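Single-stranded DNA-binding protein (Thermus aquaticus, PDB 2IHE) binds single-stranded DNA and is thought to recruit partner proteins to their sites of action during DNA replication, recombination and repair. Local coordinates at residues L30-A35 with H54-L59; Q130-G135 with L196-L201; Q177-L182 with R218-R223. One frame throughout, in Å; residues are numbered along the deposited sequence.

In the fold
Contact 1 belongs to the first SSB repeat, whereas contacts 2 and 3 lie in the second, their centres about 10 Å apart. Contacts 1 and 2 are buried antiparallel strand pairs; contact 3 is a partly buried parallel pairing. Strands 194-203 and 217-225, neighbours in the sheet, link contacts 2 and 3 through bonds such as Glu220 N to Arg200 O. The repeats share one sheet through strands 5-14 and 128-145, and His54 NE2 (contact 1) probably bonds Leu201 O (contact 2). Apolar packing dominates contact 2, which also borders the second subunit. Contact 1 carries an aspartate between two arginines on one face, and contact 3 joins a tryptophan to a glutamate beside a bridging water.

Contact 1: residues L30-A35 with H54-L59; sequences LDLNLA and HRVRLL
Leu30, Leu32 and Leu34 form hydrogen-bonded pairs with Leu58, Val56 and His54 in two antiparallel strands, whose short segments run at 153° to each other and come within 4.5 Å between axes. Each pair contributes two backbone N-H to O=C bonds. In the non-hydrogen-bonded positions between them CA-H groups turn toward carbonyls, with Arg55 CA 3.3 Å from Leu32 O.

On the face of Asp31 and Asn33 the contact is polar. The Asp31 carboxylate serves two arginines, one with each oxygen. Arg57 NE donates to Asp31 OD1 at 3.1 Å in a bent bond (137°) that uses the syn lone pair and arrives tilted from the guanidinium plane. Asp31 OD2 instead lies over one face of the Arg55 guanidinium, 3.0 Å from Arg55 NE; no N-H points at it, and the bridge is one of charge alone. A bend at chi3 of Arg55 folds its guanidinium back beneath this oxygen. The Asn33 side chain slants across that of Arg55, its OD1 3.4 Å from Arg55 CG, and Arg55 NH2 makes a weak hydrogen bond to Gln98 OE1.

The two strands are the second and third of the first OB fold, a hairpin on one wall of its beta-barrel; strand 95-107 continues the sheet beyond 50-59 in parallel.

The other face is largely apolar, His54 excepted, whose NE2 bonds Leu201 O. With CG1 anti to its carbonyl carbon (chi1 -43°), Val56 offers one methyl to each of two leucines: Val56 CG2 meets Leu32 CB at 3.7 Å, and Val56 CG1 meets Leu34 CD1 at 4.1 Å. Leu30 CB lies 4.3 Å from Leu58 CB. Beyond the pair, Leu58 packs on Ala101 and Ile104, while Leu32 touches Pro18 and Leu70.

Contact 2: residues Q130-G135 with L196-L201; sequences QVILMG and LVIGRL
Ile132 and Ile198 run abreast with a common direction where strand 128-145 meets strand 194-203. These are the first and fourth strands of the second OB fold, and their antiparallel pairing, at 141° between the short segments, forms part of the wall of its beta-barrel. Val131 with Gly199 and Leu133 with Val197 are the hydrogen-bonded pairs and supply four backbone bonds.

Ile132 can be followed outward. Its CB stands 4.0 Å from Val197 O, a carbonyl already engaged by Leu133 N. CG1, anti to the backbone N (chi1 177°), passes close to the same oxygen and meets Ile198 CG1 at 4.1 Å. At the tip, Ile132 CD1 reaches Ile198 CD1, also at 4.1 Å. The two isoleucines thus touch along their length rather than at one point. The face they share looks toward the second subunit, where Ile132 packs on Phe9 and Ile198 on Leu128 of that chain; Ile132 also touches Leu5 and Gln7 of strand 5-14 in the same chain.

The opposite face turns into the barrel. Leu133 and Val197 face each other across the pair and also touch Leu174 and Val176, respectively, of strand 172-179. Gly199 brings no side chain opposite Val131, whose CG2 instead crosses to Leu201 CB, 4.0 Å away. Leu201 also packs on Val219 of strand 217-225.

Near the other end of the pairing, the end of the Leu196 side chain leans toward strand 128-145: its CD1 comes within 3.6 Å of Leu133 O, the acceptor of the nearly straight bond from Val197 N, and lies 4.2 Å from Met134 CB.

Contact 3: residues Q177-L182 with R218-R223; sequences QAWREL and RVEALR
Gln177 is gripped through its backbone by strand 217-225, its N bonding Val219 O and its O accepting from Ala221 N, both at 3.0 Å. This is the close-packed part of the contact. The short strands run parallel, 26° apart, and Ala178 CB abuts Ala221 CB at 4.2 Å.

Above the backbone, Gln177 and Glu220 extend abreast from neighbouring strands. Gln177 CB sits at the edge of the Arg218 guanidinium, in its plane, while its amide oxygen OE1 is bonded to Arg154 NE. The Glu220 chain bends at chi2 (89°), which brings its carboxylate between Arg218 and Trp179. Glu220 OE2 accepts from Trp179 NE1 at 3.0 Å, the indole coming from above the carboxylate plane and the bond bent to 137°. Glu220 OE1 forms a salt bridge with Arg218 NH2 at 2.8 Å, though its hydrogen-bond geometry is weak. With an alanine in place of Glu220, the indole N-H would probably lose this acceptor and Arg218 NH2 this salt-bridge partner.

At Ala221 the direct backbone pairing ends, and a water links the chains, accepting from Trp179 N at 3.1 Å and donating to Ala221 O. Farther on, the contact thins to Leu182 CD1 against Leu222 O, 3.7 Å apart, with the Leu222 side chain exposed. Leu222 and Arg223 form a classic beta bulge opposite Ile198, and Arg223 NH1 bonds Ala127 O of the second subunit. A parallel pairing of the third and fifth strands, with a helix following the third, is the arrangement that closes the OB-fold barrel.

Contact 1: residues L30-A35 with H54-L59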
loop_
_atom_site.group_PDB
_atom_site.type_symbol
_atom_site.label_atom_id
_atom_site.label_comp_id
_atom_site.label_asym_id
_atom_site.label_seq_id
_atom_site.Cartn_x
_atom_site.Cartn_y
_atom_site.Cartn_z
ATOM N N LEU A 30 -17.607 14.041 8.046
ATOM C CA LEU A 30 -16.478 14.922 8.331
ATOM C C LEU A 30 -15.536 15.013 7.130
ATOM O O LEU A 30 -14.983 14.006 6.694
ATOM C CB LEU A 30 -15.713 14.404 9.554
ATOM C CG LEU A 30 -14.627 15.300 10.150
ATOM C CD1 LEU A 30 -15.256 16.512 10.824
ATOM C CD2 LEU A 30 -13.824 14.496 11.152
ATOM N N ASP A 31 -15.368 16.223 6.600
ATOM C CA ASP A 31 -14.490 16.479 5.453
ATOM C C ASP A 31 -13.186 17.104 5.934
ATOM O O ASP A 31 -13.201 18.087 6.671
ATOM C CB ASP A 31 -15.165 17.437 4.456
ATOM C CG ASP A 31 -16.088 16.724 3.483
ATOM O OD1 ASP A 31 -16.653 15.677 3.852
ATOM O OD2 ASP A 31 -16.259 17.224 2.353
ATOM N N LEU A 32 -12.065 16.523 5.521
ATOM C CA LEU A 32 -10.752 17.031 5.899
ATOM C C LEU A 32 -10.014 17.444 4.639
ATOM O O LEU A 32 -9.954 16.689 3.682
ATOM C CB LEU A 32 -9.941 15.955 6.618
ATOM C CG LEU A 32 -10.607 15.281 7.812
ATOM C CD1 LEU A 32 -9.589 14.442 8.564
ATOM C CD2 LEU A 32 -11.172 16.341 8.720
ATOM N N ASN A 33 -9.461 18.650 4.635
ATOM C CA ASN A 33 -8.722 19.138 3.478
ATOM C C ASN A 33 -7.244 18.942 3.776
ATOM O O ASN A 33 -6.697 19.579 4.673
ATOM C CB ASN A 33 -9.039 20.615 3.245
ATOM C CG ASN A 33 -10.533 20.873 3.101
ATOM O OD1 ASN A 33 -11.145 20.497 2.101
ATOM N ND2 ASN A 33 -11.127 21.505 4.111
ATOM N N LEU A 34 -6.610 18.041 3.027
ATOM C CA LEU A 34 -5.203 17.734 3.216
ATOM C C LEU A 34 -4.308 18.248 2.091
ATOM O O LEU A 34 -4.697 18.290 0.926
ATOM C CB LEU A 34 -5.008 16.215 3.360
ATOM C CG LEU A 34 -5.583 15.471 4.572
ATOM C CD1 LEU A 34 -5.198 13.996 4.495
ATOM C CD2 LEU A 34 -5.053 16.081 5.858
ATOM N N ALA A 35 -3.092 18.629 2.462
ATOM C CA ALA A 35 -2.119 19.125 1.506
ATOM C C ALA A 35 -0.772 18.460 1.754
ATOM O O ALA A 35 -0.460 18.060 2.876
ATOM C CB ALA A 35 -1.990 20.626 1.635
ATOM N N HIS A 54 -6.068 17.442 -1.298
ATOM C CA HIS A 54 -7.172 16.490 -1.419
ATOM C C HIS A 54 -8.150 16.544 -0.256
ATOM O O HIS A 54 -7.748 16.498 0.906
ATOM C CB HIS A 54 -6.634 15.055 -1.517
ATOM C CG HIS A 54 -5.863 14.778 -2.768
ATOM N ND1 HIS A 54 -6.403 14.940 -4.027
ATOM C CD2 HIS A 54 -4.591 14.359 -2.954
ATOM C CE1 HIS A 54 -5.494 14.633 -4.932
ATOM N NE2 HIS A 54 -4.386 14.278 -4.308
ATOM N N ARG A 55 -9.435 16.631 -0.571
ATOM C CA ARG A 55 -10.461 16.630 0.457
ATOM C C ARG A 55 -10.814 15.158 0.689
ATOM O O ARG A 55 -11.140 14.441 -0.253
ATOM C CB ARG A 55 -11.703 17.372 -0.023
ATOM C CG ARG A 55 -12.724 17.639 1.057
ATOM C CD ARG A 55 -14.094 17.692 0.448
ATOM N NE ARG A 55 -14.528 16.350 0.094
ATOM C CZ ARG A 55 -15.397 16.076 -0.872
ATOM N NH1 ARG A 55 -15.924 17.057 -1.591
ATOM N NH2 ARG A 55 -15.745 14.819 -1.115
ATOM N N VAL A 56 -10.731 14.701 1.933
ATOM C CA VAL A 56 -11.056 13.315 2.242
ATOM C C VAL A 56 -12.299 13.303 3.111
ATOM O O VAL A 56 -12.435 14.112 4.030
ATOM C CB VAL A 56 -9.902 12.592 2.996
ATOM C CG1 VAL A 56 -8.572 12.947 2.368
ATOM C CG2 VAL A 56 -9.924 12.934 4.470
ATOM N N ARG A 57 -13.206 12.381 2.819
ATOM C CA ARG A 57 -14.438 12.289 3.580
ATOM C C ARG A 57 -14.500 11.104 4.539
ATOM O O ARG A 57 -14.235 9.962 4.166
ATOM C CB ARG A 57 -15.627 12.232 2.632
ATOM C CG ARG A 57 -16.935 11.987 3.354
ATOM C CD ARG A 57 -18.133 12.271 2.468
ATOM N NE ARG A 57 -18.207 13.674 2.088
ATOM C CZ ARG A 57 -19.282 14.238 1.551
ATOM N NH1 ARG A 57 -20.374 13.516 1.328
ATOM N NH2 ARG A 57 -19.268 15.527 1.248
ATOM N N LEU A 58 -14.853 11.397 5.783
ATOM C CA LEU A 58 -14.984 10.385 6.820
ATOM C C LEU A 58 -16.463 10.390 7.227
ATOM O O LEU A 58 -17.051 11.451 7.420
ATOM C CB LEU A 58 -14.077 10.749 7.999
ATOM C CG LEU A 58 -13.805 9.725 9.103
ATOM C CD1 LEU A 58 -13.299 8.406 8.517
ATOM C CD2 LEU A 58 -12.794 10.330 10.061
ATOM N N LEU A 59 -17.068 9.211 7.320
ATOM C CA LEU A 59 -18.478 9.113 7.680
ATOM C C LEU A 59 -18.658 8.236 8.892
ATOM O O LEU A 59 -17.819 7.390 9.181
ATOM C CB LEU A 59 -19.290 8.485 6.551
ATOM C CG LEU A 59 -19.335 9.105 5.161
ATOM C CD1 LEU A 59 -20.214 8.255 4.254
ATOM C CD2 LEU A 59 -19.865 10.516 5.258
#

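Contact 2: residues Q130-G135 with L196-L201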
loop_
_atom_site.group_PDB
_atom_site.type_symbol
_atom_site.label_atom_id
_atom_site.label_comp_id
_atom_site.label_asym_id
_atom_site.label_seq_id
_atom_site.Cartn_x
_atom_site.Cartn_y
_atom_site.Cartn_z
ATOM N N GLN A 130 0.042 7.504 -2.086
ATOM C CA GLN A 130 0.159 6.264 -2.838
ATOM C C GLN A 130 -1.203 5.668 -3.142
ATOM O O GLN A 130 -2.084 5.635 -2.287
ATOM C CB GLN A 130 0.987 5.266 -2.040
ATOM C CG GLN A 130 1.229 3.953 -2.748
ATOM C CD GLN A 130 1.319 2.792 -1.767
ATOM O OE1 GLN A 130 1.897 2.931 -0.682
ATOM N NE2 GLN A 130 0.749 1.636 -2.144
ATOM N N VAL A 131 -1.371 5.201 -4.370
ATOM C CA VAL A 131 -2.620 4.587 -4.794
ATOM C C VAL A 131 -2.319 3.270 -5.514
ATOM O O VAL A 131 -1.334 3.171 -6.241
ATOM C CB VAL A 131 -3.403 5.535 -5.750
ATOM C CG1 VAL A 131 -4.682 4.876 -6.235
ATOM C CG2 VAL A 131 -3.734 6.823 -5.030
ATOM N N ILE A 132 -3.145 2.250 -5.272
ATOM C CA ILE A 132 -3.009 0.948 -5.940
ATOM C C ILE A 132 -4.401 0.478 -6.399
ATOM O O ILE A 132 -5.308 0.288 -5.590
ATOM C CB ILE A 132 -2.323 -0.116 -5.027
ATOM C CG1 ILE A 132 -2.279 -1.452 -5.765
ATOM C CG2 ILE A 132 -3.031 -0.234 -3.696
ATOM C CD1 ILE A 132 -1.361 -2.478 -5.145
ATOM N N LEU A 133 -4.570 0.330 -7.709
ATOM C CA LEU A 133 -5.847 -0.078 -8.292
ATOM C C LEU A 133 -5.697 -1.219 -9.278
ATOM O O LEU A 133 -4.627 -1.442 -9.831
ATOM C CB LEU A 133 -6.479 1.075 -9.070
ATOM C CG LEU A 133 -6.881 2.404 -8.438
ATOM C CD1 LEU A 133 -7.242 3.344 -9.573
ATOM C CD2 LEU A 133 -8.046 2.246 -7.472
ATOM N N MET A 134 -6.798 -1.923 -9.507
ATOM C CA MET A 134 -6.847 -3.014 -10.474
ATOM C C MET A 134 -8.273 -3.072 -11.005
ATOM O O MET A 134 -9.237 -3.175 -10.254
ATOM C CB MET A 134 -6.430 -4.351 -9.846
ATOM C CG MET A 134 -6.408 -5.506 -10.840
ATOM S SD MET A 134 -5.272 -6.828 -10.368
ATOM C CE MET A 134 -5.735 -7.086 -8.651
ATOM N N GLY A 135 -8.394 -2.953 -12.315
ATOM C CA GLY A 135 -9.693 -2.977 -12.932
ATOM C C GLY A 135 -9.534 -3.324 -14.387
ATOM O O GLY A 135 -8.561 -3.977 -14.773
ATOM N N LEU A 196 -3.193 -3.476 -13.590
ATOM C CA LEU A 196 -2.795 -3.223 -12.207
ATOM C C LEU A 196 -2.086 -1.878 -12.236
ATOM O O LEU A 196 -1.136 -1.694 -12.997
ATOM C CB LEU A 196 -1.829 -4.297 -11.683
ATOM C CG LEU A 196 -1.213 -4.058 -10.290
ATOM C CD1 LEU A 196 -2.299 -4.056 -9.218
ATOM C CD2 LEU A 196 -0.184 -5.142 -10.005
ATOM N N VAL A 197 -2.555 -0.944 -11.413
ATOM C CA VAL A 197 -1.978 0.396 -11.353
ATOM C C VAL A 197 -1.409 0.765 -9.980
ATOM O O VAL A 197 -2.033 0.539 -8.944
ATOM C CB VAL A 197 -3.036 1.479 -11.736
ATOM C CG1 VAL A 197 -2.387 2.865 -11.755
ATOM C CG2 VAL A 197 -3.671 1.159 -13.088
ATOM N N ILE A 198 -0.206 1.323 -9.985
ATOM C CA ILE A 198 0.423 1.784 -8.759
ATOM C C ILE A 198 0.990 3.182 -9.031
ATOM O O ILE A 198 1.860 3.364 -9.884
ATOM C CB ILE A 198 1.533 0.831 -8.292
ATOM C CG1 ILE A 198 0.950 -0.562 -8.062
ATOM C CG2 ILE A 198 2.142 1.344 -6.991
ATOM C CD1 ILE A 198 1.934 -1.540 -7.463
ATOM N N GLY A 199 0.447 4.171 -8.331
ATOM C CA GLY A 199 0.900 5.539 -8.501
ATOM C C GLY A 199 0.484 6.509 -7.405
ATOM O O GLY A 199 0.386 6.173 -6.226
ATOM N N ARG A 200 0.229 7.741 -7.804
ATOM C CA ARG A 200 -0.158 8.759 -6.854
ATOM C C ARG A 200 -1.366 9.533 -7.365
ATOM O O ARG A 200 -1.586 9.645 -8.571
ATOM C CB ARG A 200 1.037 9.683 -6.594
ATOM C CG ARG A 200 1.827 10.056 -7.842
ATOM C CD ARG A 200 3.156 10.724 -7.491
ATOM N NE ARG A 200 3.891 11.200 -8.667
ATOM C CZ ARG A 200 3.587 12.299 -9.359
ATOM N NH1 ARG A 200 2.555 13.058 -9.003
ATOM N NH2 ARG A 200 4.320 12.643 -10.409
ATOM N N LEU A 201 -2.155 10.047 -6.432
ATOM C CA LEU A 201 -3.358 10.798 -6.757
ATOM C C LEU A 201 -3.007 12.268 -7.060
ATOM O O LEU A 201 -2.303 12.913 -6.292
ATOM C CB LEU A 201 -4.323 10.707 -5.573
ATOM C CG LEU A 201 -5.808 10.844 -5.875
ATOM C CD1 LEU A 201 -6.289 9.633 -6.648
ATOM C CD2 LEU A 201 -6.562 10.972 -4.575
#

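Contact 3: residues Q177-L182 with R218-R223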
loop_
_atom_site.group_PDB
_atom_site.type_symbol
_atom_site.label_atom_id
_atom_site.label_comp_id
_atom_site.label_asym_id
_atom_site.label_seq_id
_atom_site.Cartn_x
_atom_site.Cartn_y
_atom_site.Cartn_z
ATOM N N GLN A 177 -3.031 8.237 -15.982
ATOM C CA GLN A 177 -2.106 8.782 -16.964
ATOM C C GLN A 177 -0.691 8.290 -16.705
ATOM O O GLN A 177 -0.257 8.214 -15.565
ATOM C CB GLN A 177 -2.125 10.306 -16.926
ATOM C CG GLN A 177 -1.119 10.932 -17.875
ATOM C CD GLN A 177 -1.143 12.443 -17.835
ATOM O OE1 GLN A 177 -2.093 13.075 -18.304
ATOM N NE2 GLN A 177 -0.098 13.034 -17.261
ATOM N N ALA A 178 0.022 7.957 -17.774
ATOM C CA ALA A 178 1.392 7.470 -17.666
ATOM C C ALA A 178 2.270 8.141 -18.728
ATOM O O ALA A 178 1.792 8.536 -19.789
ATOM C CB ALA A 178 1.423 5.958 -17.828
ATOM N N TRP A 179 3.562 8.254 -18.432
ATOM C CA TRP A 179 4.505 8.915 -19.329
ATOM C C TRP A 179 5.656 8.059 -19.835
ATOM O O TRP A 179 5.959 6.996 -19.289
ATOM C CB TRP A 179 5.121 10.141 -18.638
ATOM C CG TRP A 179 4.145 11.174 -18.186
ATOM C CD1 TRP A 179 3.327 11.122 -17.089
ATOM C CD2 TRP A 179 3.869 12.417 -18.834
ATOM N NE1 TRP A 179 2.554 12.259 -17.018
ATOM C CE2 TRP A 179 2.869 13.072 -18.078
ATOM C CE3 TRP A 179 4.369 13.044 -19.986
ATOM C CZ2 TRP A 179 2.359 14.325 -18.440
ATOM C CZ3 TRP A 179 3.862 14.287 -20.344
ATOM C CH2 TRP A 179 2.867 14.914 -19.573
ATOM N N ARG A 180 6.295 8.565 -20.891
ATOM C CA ARG A 180 7.459 7.941 -21.502
ATOM C C ARG A 180 7.316 6.448 -21.770
ATOM O O ARG A 180 6.365 5.997 -22.416
ATOM C CB ARG A 180 8.671 8.179 -20.602
ATOM C CG ARG A 180 8.749 9.606 -20.050
ATOM C CD ARG A 180 9.909 9.789 -19.066
ATOM N NE ARG A 180 10.078 11.185 -18.660
ATOM C CZ ARG A 180 9.242 11.853 -17.866
ATOM N NH1 ARG A 180 8.163 11.259 -17.372
ATOM N NH2 ARG A 180 9.484 13.124 -17.566
ATOM N N GLU A 181 8.288 5.692 -21.273
ATOM C CA GLU A 181 8.324 4.249 -21.436
ATOM C C GLU A 181 7.003 3.575 -21.082
ATOM O O GLU A 181 6.519 2.750 -21.848
ATOM C CB GLU A 181 9.443 3.678 -20.580
ATOM C CG GLU A 181 9.314 4.033 -19.111
ATOM C CD GLU A 181 10.611 4.542 -18.518
ATOM O OE1 GLU A 181 10.670 4.710 -17.281
ATOM O OE2 GLU A 181 11.567 4.780 -19.292
ATOM N N LEU A 182 6.423 3.920 -19.929
ATOM C CA LEU A 182 5.145 3.329 -19.505
ATOM C C LEU A 182 4.013 3.633 -20.467
ATOM O O LEU A 182 3.190 2.765 -20.754
ATOM C CB LEU A 182 4.730 3.811 -18.109
ATOM C CG LEU A 182 5.211 3.034 -16.888
ATOM C CD1 LEU A 182 4.507 3.557 -15.650
ATOM C CD2 LEU A 182 4.911 1.556 -17.072
ATOM N N ARG A 218 -7.314 12.654 -10.686
ATOM C CA ARG A 218 -6.912 11.487 -11.476
ATOM C C ARG A 218 -5.665 10.811 -10.889
ATOM O O ARG A 218 -5.060 11.318 -9.943
ATOM C CB ARG A 218 -6.642 11.889 -12.924
ATOM C CG ARG A 218 -5.325 12.590 -13.111
ATOM C CD ARG A 218 -5.004 12.779 -14.572
ATOM N NE ARG A 218 -3.579 13.026 -14.777
ATOM C CZ ARG A 218 -2.935 14.112 -14.362
ATOM N NH1 ARG A 218 -3.584 15.068 -13.714
ATOM N NH2 ARG A 218 -1.638 14.241 -14.594
ATOM N N VAL A 219 -5.280 9.666 -11.443
ATOM C CA VAL A 219 -4.115 8.945 -10.938
ATOM C C VAL A 219 -2.901 9.038 -11.870
ATOM O O VAL A 219 -3.024 8.849 -13.080
ATOM C CB VAL A 219 -4.442 7.433 -10.711
ATOM C CG1 VAL A 219 -3.216 6.712 -10.185
ATOM C CG2 VAL A 219 -5.595 7.274 -9.731
ATOM N N GLU A 220 -1.735 9.341 -11.302
ATOM C CA GLU A 220 -0.498 9.411 -12.084
ATOM C C GLU A 220 0.248 8.103 -11.817
ATOM O O GLU A 220 0.844 7.926 -10.755
ATOM C CB GLU A 220 0.370 10.591 -11.646
ATOM C CG GLU A 220 1.460 10.944 -12.653
ATOM C CD GLU A 220 1.003 11.944 -13.718
ATOM O OE1 GLU A 220 -0.187 11.938 -14.097
ATOM O OE2 GLU A 220 1.843 12.741 -14.182
ATOM N N ALA A 221 0.198 7.194 -12.788
ATOM C CA ALA A 221 0.820 5.880 -12.685
ATOM C C ALA A 221 2.332 5.920 -12.627
ATOM O O ALA A 221 2.979 6.540 -13.474
ATOM C CB ALA A 221 0.380 5.006 -13.848
ATOM N N LEU A 222 2.883 5.256 -11.613
ATOM C CA LEU A 222 4.322 5.159 -11.419
ATOM C C LEU A 222 4.705 3.750 -11.855
ATOM O O LEU A 222 5.857 3.462 -12.186
ATOM C CB LEU A 222 4.669 5.387 -9.951
ATOM C CG LEU A 222 4.269 6.756 -9.402
ATOM C CD1 LEU A 222 4.267 6.731 -7.894
ATOM C CD2 LEU A 222 5.224 7.802 -9.924
ATOM N N ARG A 223 3.716 2.865 -11.865
ATOM C CA ARG A 223 3.953 1.489 -12.280
ATOM C C ARG A 223 2.693 0.852 -12.880
ATOM O O ARG A 223 1.583 1.127 -12.426
ATOM C CB ARG A 223 4.453 0.684 -11.087
ATOM C CG ARG A 223 4.842 -0.691 -11.465
ATOM C CD ARG A 223 5.960 -1.185 -10.600
ATOM N NE ARG A 223 6.311 -2.555 -10.958
ATOM C CZ ARG A 223 7.194 -3.288 -10.290
ATOM N NH1 ARG A 223 7.813 -2.774 -9.223
ATOM N NH2 ARG A 223 7.459 -4.528 -10.689
HETATM O O HOH W 1 4.304 7.335 -15.609
#